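Local coordinates for threonine phosphate decarboxylase-like enzyme (Sulfurospirillum multivorans, PDB 6OUX), which decarboxylates L-serine O-phosphate to ethanolamine O-phosphate with the help of pyridoxal phosphate, providing the precursor of the nucleotide-loop linkage in norcobamides, at residues Q84-Q88 with I263-L267; E110-L115 with R252-M258. One frame throughout, in Å; residues are numbered along the deposited sequence.

Interaction 1: residues Q84-Q88 with I263-L267; sequences QRSLQ and IDALL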
ATOM      1  N   GLN A  84       9.173   7.069   5.668  1.00 24.52           N
ATOM      2  CA  GLN A  84       9.117   6.192   6.837  1.00 25.17           C
ATOM      3  C   GLN A  84       9.654   6.820   8.128  1.00 26.41           C
ATOM      4  O   GLN A  84       8.942   6.854   9.160  1.00 23.13           O
ATOM      5  CB  GLN A  84       9.784   4.846   6.520  1.00 26.19           C
ATOM      6  CG  GLN A  84       9.775   3.840   7.652  1.00 27.13           C
ATOM      7  CD  GLN A  84       8.523   2.974   7.752  1.00 30.18           C
ATOM      8  OE1 GLN A  84       7.721   2.796   6.782  1.00 31.78           O
ATOM      9  NE2 GLN A  84       8.363   2.383   8.918  1.00 23.54           N
ATOM     10  N   ARG A  85      10.876   7.368   8.087  1.00 28.74           N
ATOM     11  CA  ARG A  85      11.471   8.002   9.296  1.00 28.70           C
ATOM     12  C   ARG A  85      10.619   9.117   9.918  1.00 28.47           C
ATOM     13  O   ARG A  85      10.603   9.327  11.175  1.00 26.00           O
ATOM     14  CB  ARG A  85      12.903   8.537   9.009  1.00 33.34           C
ATOM     15  CG  ARG A  85      13.953   7.490   8.623  1.00 35.45           C
ATOM     16  CD  ARG A  85      14.199   6.483   9.751  1.00 39.50           C
ATOM     17  NE  ARG A  85      15.142   5.403   9.432  1.00 37.93           N
ATOM     18  CZ  ARG A  85      15.333   4.314  10.187  1.00 36.15           C
ATOM     19  NH1 ARG A  85      14.629   4.134  11.293  1.00 36.29           N
ATOM     20  NH2 ARG A  85      16.185   3.361   9.804  1.00 35.32           N
ATOM     21  N   SER A  86       9.912   9.876   9.073  1.00 25.44           N
ATOM     22  CA  SER A  86       9.126  10.941   9.604  1.00 22.97           C
ATOM     23  C   SER A  86       7.869  10.345  10.265  1.00 22.69           C
ATOM     24  O   SER A  86       7.424  10.860  11.288  1.00 22.66           O
ATOM     25  CB  SER A  86       8.866  12.050   8.553  1.00 25.26           C
ATOM     26  OG  SER A  86       7.583  12.603   8.673  1.00 27.84           O
ATOM     27  N   LEU A  87       7.343   9.248   9.712  1.00 21.48           N
ATOM     28  CA  LEU A  87       6.159   8.543  10.236  1.00 21.49           C
ATOM     29  C   LEU A  87       6.455   7.830  11.570  1.00 21.62           C
ATOM     30  O   LEU A  87       5.676   7.910  12.525  1.00 22.59           O
ATOM     31  CB  LEU A  87       5.674   7.511   9.218  1.00 24.44           C
ATOM     32  CG  LEU A  87       5.225   8.085   7.874  1.00 25.40           C
ATOM     33  CD1 LEU A  87       4.952   6.979   6.883  1.00 27.06           C
ATOM     34  CD2 LEU A  87       4.046   9.010   8.090  1.00 24.72           C
ATOM     35  N   GLN A  88       7.640   7.248  11.656  1.00 21.58           N
ATOM     36  CA  GLN A  88       8.163   6.727  12.912  1.00 20.69           C
ATOM     37  C   GLN A  88       8.101   7.744  14.039  1.00 23.12           C
ATOM     38  O   GLN A  88       7.620   7.469  15.196  1.00 22.03           O
ATOM     39  CB  GLN A  88       9.600   6.249  12.684  1.00 20.98           C
ATOM     40  CG  GLN A  88       9.726   4.950  11.936  1.00 21.35           C
ATOM     41  CD  GLN A  88      11.160   4.495  11.939  1.00 21.31           C
ATOM     42  OE1 GLN A  88      12.040   5.312  12.068  1.00 22.86           O
ATOM     43  NE2 GLN A  88      11.402   3.219  11.815  1.00 20.21           N
ATOM     44  N   ILE A 263      14.556  -3.469  11.739  1.00 23.43           N
ATOM     45  CA  ILE A 263      13.851  -2.417  10.941  1.00 24.37           C
ATOM     46  C   ILE A 263      14.831  -1.677  10.014  1.00 28.53           C
ATOM     47  O   ILE A 263      14.491  -1.401   8.844  1.00 24.83           O
ATOM     48  CB  ILE A 263      13.116  -1.425  11.822  1.00 22.87           C
ATOM     49  CG1 ILE A 263      11.928  -2.119  12.513  1.00 22.90           C
ATOM     50  CG2 ILE A 263      12.623  -0.216  11.038  1.00 23.26           C
ATOM     51  CD1 ILE A 263      11.335  -1.285  13.614  1.00 22.42           C
ATOM     52  N   ASP A 264      16.045  -1.380  10.511  1.00 29.72           N
ATOM     53  CA  ASP A 264      17.048  -0.600   9.709  1.00 30.85           C
ATOM     54  C   ASP A 264      17.384  -1.380   8.472  1.00 33.78           C
ATOM     55  O   ASP A 264      17.446  -0.804   7.394  1.00 33.43           O
ATOM     56  CB  ASP A 264      18.369  -0.353  10.453  1.00 31.11           C
ATOM     57  CG  ASP A 264      18.235   0.613  11.592  1.00 33.48           C
ATOM     58  OD1 ASP A 264      17.440   1.611  11.531  1.00 32.60           O
ATOM     59  OD2 ASP A 264      18.976   0.368  12.574  1.00 34.24           O
ATOM     60  N   ALA A 265      17.594  -2.697   8.649  1.00 37.79           N
ATOM     61  CA  ALA A 265      17.907  -3.623   7.552  1.00 38.66           C
ATOM     62  C   ALA A 265      16.773  -3.720   6.531  1.00 40.32           C
ATOM     63  O   ALA A 265      16.990  -3.619   5.323  1.00 44.01           O
ATOM     64  CB  ALA A 265      18.246  -5.007   8.102  1.00 37.27           C
ATOM     65  N   LEU A 266      15.550  -3.900   7.000  1.00 43.35           N
ATOM     66  CA  LEU A 266      14.403  -3.887   6.081  1.00 42.29           C
ATOM     67  C   LEU A 266      14.295  -2.571   5.275  1.00 42.62           C
ATOM     68  O   LEU A 266      14.041  -2.601   4.076  1.00 48.60           O
ATOM     69  CB  LEU A 266      13.120  -4.235   6.838  1.00 44.22           C
ATOM     70  CG  LEU A 266      13.084  -5.666   7.412  1.00 46.36           C
ATOM     71  CD1 LEU A 266      11.848  -5.886   8.272  1.00 49.48           C
ATOM     72  CD2 LEU A 266      13.157  -6.743   6.344  1.00 46.43           C
ATOM     73  N   LEU A 267      14.520  -1.435   5.930  1.00 40.79           N
ATOM     74  CA  LEU A 267      14.530  -0.126   5.280  1.00 45.13           C
ATOM     75  C   LEU A 267      15.752   0.118   4.360  1.00 51.58           C
ATOM     76  O   LEU A 267      15.762   1.104   3.626  1.00 59.16           O
ATOM     77  CB  LEU A 267      14.401   1.021   6.301  1.00 40.61           C
ATOM     78  CG  LEU A 267      13.179   1.069   7.252  1.00 41.25           C
ATOM     79  CD1 LEU A 267      13.278   2.287   8.182  1.00 39.76           C
ATOM     80  CD2 LEU A 267      11.850   1.057   6.507  1.00 41.00           C
TER
HETATM   81  O   HOH W   1      14.706   1.657  12.337  1.00 26.63           O
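Gln-84 and Leu-267 bring the backbones closest, with 8.5 Å between their CA atoms, so side chains from helix 84-95 and from residues 263-267 must bridge the gap. Arg-85 and Leu-267 carry the contact. The Arg-85 chain is bent at CG (chi2 -63°), then runs out extended to Asp-264. NH2 of Arg-85 forms a salt bridge with OD1 of Asp-264 at 2.8 Å. The oxygen is met on its anti side, and the guanidinium and carboxylate planes stand 55° apart. A water bridges the same two groups: it accepts from Arg-85 NH1 and donates to Asp-264 OD1. NH1 also gives a hydrogen bond to Gln-88 OE1, 2.9 Å away, on a lone pair in the carbonyl plane. CD1 of Leu-267 sits over the centre of one guanidinium face, 3.5 Å from Arg-85 CZ. The other methyl, CD2, touches Gln-84 CG at 3.7 Å. An alanine in place of Arg-85 is likely to leave Asp-264 without its mate and the CD1 methyl without its flat cover. Both polar atoms of the Gln-88 amide are bonded, since its NE2 donates to Ile-102 O of the edge strand 102-105. NE2 also meets Ile-263 CG2. This is helix-to-helix packing at the edge of the large domain of a fold-type I PLP enzyme, away from the substrate-binding residues.

Interaction 2: residues E110-L115 with R252-M258; sequences EIIQML and RLGYALM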
ATOM      1  N   GLU A 110      -0.312  -8.101   6.543  1.00 19.27           N
ATOM      2  CA  GLU A 110       0.777  -7.805   5.607  1.00 19.91           C
ATOM      3  C   GLU A 110       2.148  -7.747   6.317  1.00 18.95           C
ATOM      4  O   GLU A 110       3.153  -8.261   5.772  1.00 18.67           O
ATOM      5  CB  GLU A 110       0.568  -6.525   4.797  1.00 23.48           C
ATOM      6  CG  GLU A 110      -0.698  -6.427   3.921  1.00 26.82           C
ATOM      7  CD  GLU A 110      -2.033  -6.351   4.695  1.00 29.66           C
ATOM      8  OE1 GLU A 110      -2.079  -6.063   5.895  1.00 25.01           O
ATOM      9  OE2 GLU A 110      -3.107  -6.590   4.090  1.00 46.25           O
ATOM     10  N   ILE A 111       2.201  -7.130   7.500  1.00 14.45           N
ATOM     11  CA  ILE A 111       3.440  -7.086   8.248  1.00 15.91           C
ATOM     12  C   ILE A 111       3.863  -8.492   8.687  1.00 16.37           C
ATOM     13  O   ILE A 111       5.035  -8.832   8.572  1.00 16.05           O
ATOM     14  CB  ILE A 111       3.370  -6.092   9.402  1.00 14.58           C
ATOM     15  CG1 ILE A 111       3.289  -4.663   8.805  1.00 13.86           C
ATOM     16  CG2 ILE A 111       4.599  -6.238  10.316  1.00 14.58           C
ATOM     17  CD1 ILE A 111       2.851  -3.641   9.898  1.00 13.73           C
ATOM     18  N   ILE A 112       2.923  -9.322   9.160  1.00 15.65           N
ATOM     19  CA  ILE A 112       3.274 -10.671   9.600  1.00 15.73           C
ATOM     20  C   ILE A 112       3.735 -11.558   8.448  1.00 17.99           C
ATOM     21  O   ILE A 112       4.642 -12.342   8.594  1.00 17.09           O
ATOM     22  CB  ILE A 112       2.117 -11.318  10.390  1.00 15.93           C
ATOM     23  CG1 ILE A 112       1.886 -10.563  11.703  1.00 16.88           C
ATOM     24  CG2 ILE A 112       2.403 -12.794  10.702  1.00 16.59           C
ATOM     25  CD1 ILE A 112       0.644 -11.004  12.461  1.00 19.19           C
ATOM     26  N   GLN A 113       3.151 -11.374   7.282  1.00 19.86           N
ATOM     27  CA  GLN A 113       3.597 -12.067   6.098  1.00 22.14           C
ATOM     28  C   GLN A 113       5.010 -11.695   5.713  1.00 19.47           C
ATOM     29  O   GLN A 113       5.767 -12.620   5.360  1.00 21.72           O
ATOM     30  CB  GLN A 113       2.572 -11.885   4.955  1.00 23.96           C
ATOM     31  CG  GLN A 113       1.274 -12.611   5.349  1.00 29.82           C
ATOM     32  CD  GLN A 113       0.016 -12.328   4.515  1.00 36.72           C
ATOM     33  OE1 GLN A 113      -0.990 -13.073   4.624  1.00 43.99           O
ATOM     34  NE2 GLN A 113       0.046 -11.275   3.705  1.00 34.67           N
ATOM     35  N   MET A 114       5.371 -10.411   5.766  1.00 19.57           N
ATOM     36  CA  MET A 114       6.794  -9.942   5.607  1.00 19.64           C
ATOM     37  C   MET A 114       7.730 -10.570   6.636  1.00 20.42           C
ATOM     38  O   MET A 114       8.767 -11.108   6.273  1.00 18.86           O
ATOM     39  CB  MET A 114       6.878  -8.419   5.608  1.00 20.48           C
ATOM     40  CG  MET A 114       8.281  -7.765   5.695  1.00 22.58           C
ATOM     41  SD  MET A 114       8.288  -5.985   6.098  1.00 18.81           S
ATOM     42  CE  MET A 114       8.186  -6.136   7.885  1.00 24.50           C
ATOM     43  N   LEU A 115       7.323 -10.604   7.915  1.00 16.79           N
ATOM     44  CA  LEU A 115       8.096 -11.275   8.937  1.00 18.36           C
ATOM     45  C   LEU A 115       8.338 -12.766   8.676  1.00 18.41           C
ATOM     46  O   LEU A 115       9.452 -13.267   8.839  1.00 17.40           O
ATOM     47  CB  LEU A 115       7.427 -11.083  10.316  1.00 18.04           C
ATOM     48  CG  LEU A 115       7.417  -9.640  10.845  1.00 18.71           C
ATOM     49  CD1 LEU A 115       6.595  -9.556  12.121  1.00 19.52           C
ATOM     50  CD2 LEU A 115       8.840  -9.163  11.084  1.00 20.39           C
ATOM     51  N   ARG A 252      -5.412   1.841   4.477  1.00 29.25           N
ATOM     52  CA  ARG A 252      -4.853   0.606   5.045  1.00 30.81           C
ATOM     53  C   ARG A 252      -3.563   0.893   5.766  1.00 22.99           C
ATOM     54  O   ARG A 252      -2.559   1.208   5.146  1.00 21.58           O
ATOM     55  CB  ARG A 252      -4.617  -0.444   3.953  1.00 35.99           C
ATOM     56  CG  ARG A 252      -5.898  -0.932   3.269  1.00 42.79           C
ATOM     57  CD  ARG A 252      -5.796  -2.380   2.782  1.00 48.29           C
ATOM     58  NE  ARG A 252      -4.473  -2.681   2.222  1.00 52.70           N
ATOM     59  CZ  ARG A 252      -3.922  -3.898   2.161  1.00 56.47           C
ATOM     60  NH1 ARG A 252      -4.569  -4.976   2.624  1.00 58.22           N
ATOM     61  NH2 ARG A 252      -2.713  -4.047   1.626  1.00 51.32           N
ATOM     62  N   LEU A 253      -3.595   0.778   7.092  1.00 22.47           N
ATOM     63  CA  LEU A 253      -2.461   1.119   7.942  1.00 19.68           C
ATOM     64  C   LEU A 253      -2.291   0.170   9.093  1.00 17.63           C
ATOM     65  O   LEU A 253      -3.241  -0.183   9.744  1.00 15.89           O
ATOM     66  CB  LEU A 253      -2.679   2.458   8.607  1.00 22.02           C
ATOM     67  CG  LEU A 253      -2.687   3.673   7.722  1.00 24.67           C
ATOM     68  CD1 LEU A 253      -3.191   4.847   8.535  1.00 24.30           C
ATOM     69  CD2 LEU A 253      -1.307   3.935   7.169  1.00 24.59           C
ATOM     70  N   GLY A 254      -1.056  -0.193   9.381  1.00 15.44           N
ATOM     71  CA  GLY A 254      -0.785  -0.958  10.581  1.00 14.94           C
ATOM     72  C   GLY A 254       0.626  -0.676  10.979  1.00 14.49           C
ATOM     73  O   GLY A 254       1.419  -0.111  10.161  1.00 13.80           O
ATOM     74  N   TYR A 255       0.965  -1.039  12.206  1.00 12.46           N
ATOM     75  CA  TYR A 255       2.368  -0.875  12.631  1.00 13.01           C
ATOM     76  C   TYR A 255       2.863  -2.125  13.359  1.00 12.50           C
ATOM     77  O   TYR A 255       2.082  -3.013  13.709  1.00 13.92           O
ATOM     78  CB  TYR A 255       2.567   0.395  13.470  1.00 13.15           C
ATOM     79  CG  TYR A 255       1.989   0.304  14.907  1.00 15.61           C
ATOM     80  CD1 TYR A 255       0.675   0.592  15.170  1.00 14.79           C
ATOM     81  CD2 TYR A 255       2.769  -0.089  15.949  1.00 16.42           C
ATOM     82  CE1 TYR A 255       0.154   0.528  16.467  1.00 16.99           C
ATOM     83  CE2 TYR A 255       2.261  -0.188  17.240  1.00 17.16           C
ATOM     84  CZ  TYR A 255       0.965   0.099  17.477  1.00 16.90           C
ATOM     85  OH  TYR A 255       0.504  -0.018  18.722  1.00 18.72           O
ATOM     86  N   ALA A 256       4.166  -2.201  13.515  1.00 12.04           N
ATOM     87  CA  ALA A 256       4.834  -3.190  14.356  1.00 12.94           C
ATOM     88  C   ALA A 256       5.885  -2.524  15.211  1.00 13.71           C
ATOM     89  O   ALA A 256       6.502  -1.524  14.786  1.00 14.15           O
ATOM     90  CB  ALA A 256       5.492  -4.259  13.523  1.00 14.33           C
ATOM     91  N   LEU A 257       6.105  -3.092  16.393  1.00 13.22           N
ATOM     92  CA  LEU A 257       7.234  -2.746  17.298  1.00 12.52           C
ATOM     93  C   LEU A 257       8.193  -3.947  17.257  1.00 13.93           C
ATOM     94  O   LEU A 257       7.791  -5.091  17.499  1.00 12.37           O
ATOM     95  CB  LEU A 257       6.743  -2.539  18.721  1.00 12.62           C
ATOM     96  CG  LEU A 257       5.589  -1.538  18.912  1.00 12.84           C
ATOM     97  CD1 LEU A 257       5.205  -1.389  20.376  1.00 13.84           C
ATOM     98  CD2 LEU A 257       5.871  -0.169  18.341  1.00 12.48           C
ATOM     99  N   MET A 258       9.432  -3.682  16.898  1.00 14.81           N
ATOM    100  CA  MET A 258      10.406  -4.726  16.734  1.00 17.42           C
ATOM    101  C   MET A 258      11.815  -4.177  16.872  1.00 16.60           C
ATOM    102  O   MET A 258      12.033  -2.982  17.045  1.00 16.00           O
ATOM    103  CB  MET A 258      10.199  -5.481  15.405  1.00 19.22           C
ATOM    104  CG  MET A 258      10.353  -4.688  14.122  1.00 22.27           C
ATOM    105  SD  MET A 258      10.061  -5.654  12.560  1.00 18.43           S
ATOM    106  CE  MET A 258       8.595  -5.167  12.135  1.00 17.11           C
TER
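Ile-111 reaches from helix 108-116 onto strand 254-257, the antiparallel member of the seven-stranded sheet in the large domain of fold-type I PLP enzymes. Its two branches share the work. CD1 lies against backbone, 3.8 Å from the carbonyl O of Gly-254. CG2 meets the CB of Ala-256 at 3.9 Å. Gly-254 has no side chain, and the isoleucine tip lies against its backbone. Ala-256 points its CB at the helix. The helix and strand axes come within 9.3 Å and run at 44° to each other.

One turn further on, Leu-115 takes over. Its CD2 touches the sulfur SD of Met-258 at 4.0 Å, the two side chains crossing obliquely. The methyl groups CE of Met-114 and CE of Met-258 also approach each other, more loosely.

At the start of the contact the packing turns polar. Glu-110 folds back at CG (chi2 68°) to present its carboxylate to Arg-252. The two flat groups stand nearly perpendicular. Arg-252 NH1 and Glu-110 OE2 form a salt bridge at 2.6 Å, but the N-H...O angle is only 120°, so the hydrogen bond is weak. Arg-252 also packs on Asn-274 of the second subunit, so this end lies near the dimer interface.

Strand 254-257 is hydrogen-bonded between strands 102-105 and 236-241, which probably fixes the position of its helix-facing residues; Phe-103 of the first touches Ile-111, Met-114 and Met-258, and Ile-237 of the second lies against Leu-115 and Met-258. Just past the strand, Met-258 O accepts a hydrogen bond from Asn-101 ND2.

Coming from the N terminus, the chain passes several helices before it reaches helix 84-95, where residues 84-88 are the first half of interaction 1. It then forms edge strand 102-105 and helix 108-116, builds the rest of the large sheet, and returns as strand 254-257. There interaction 2 closes its loop of 136 residues. Helix 260-266 follows directly, and interaction 1 closes a longer loop of 174 residues. Interaction 2 is therefore nested inside interaction 1. Their centres are about 12 Å apart, and they touch: Ile-263 CG1 lies 3.4 Å from Met-258 CG, and Leu-266 CD1 packs on Met-114 CE. Together they tie three helices to the edge of the sheet.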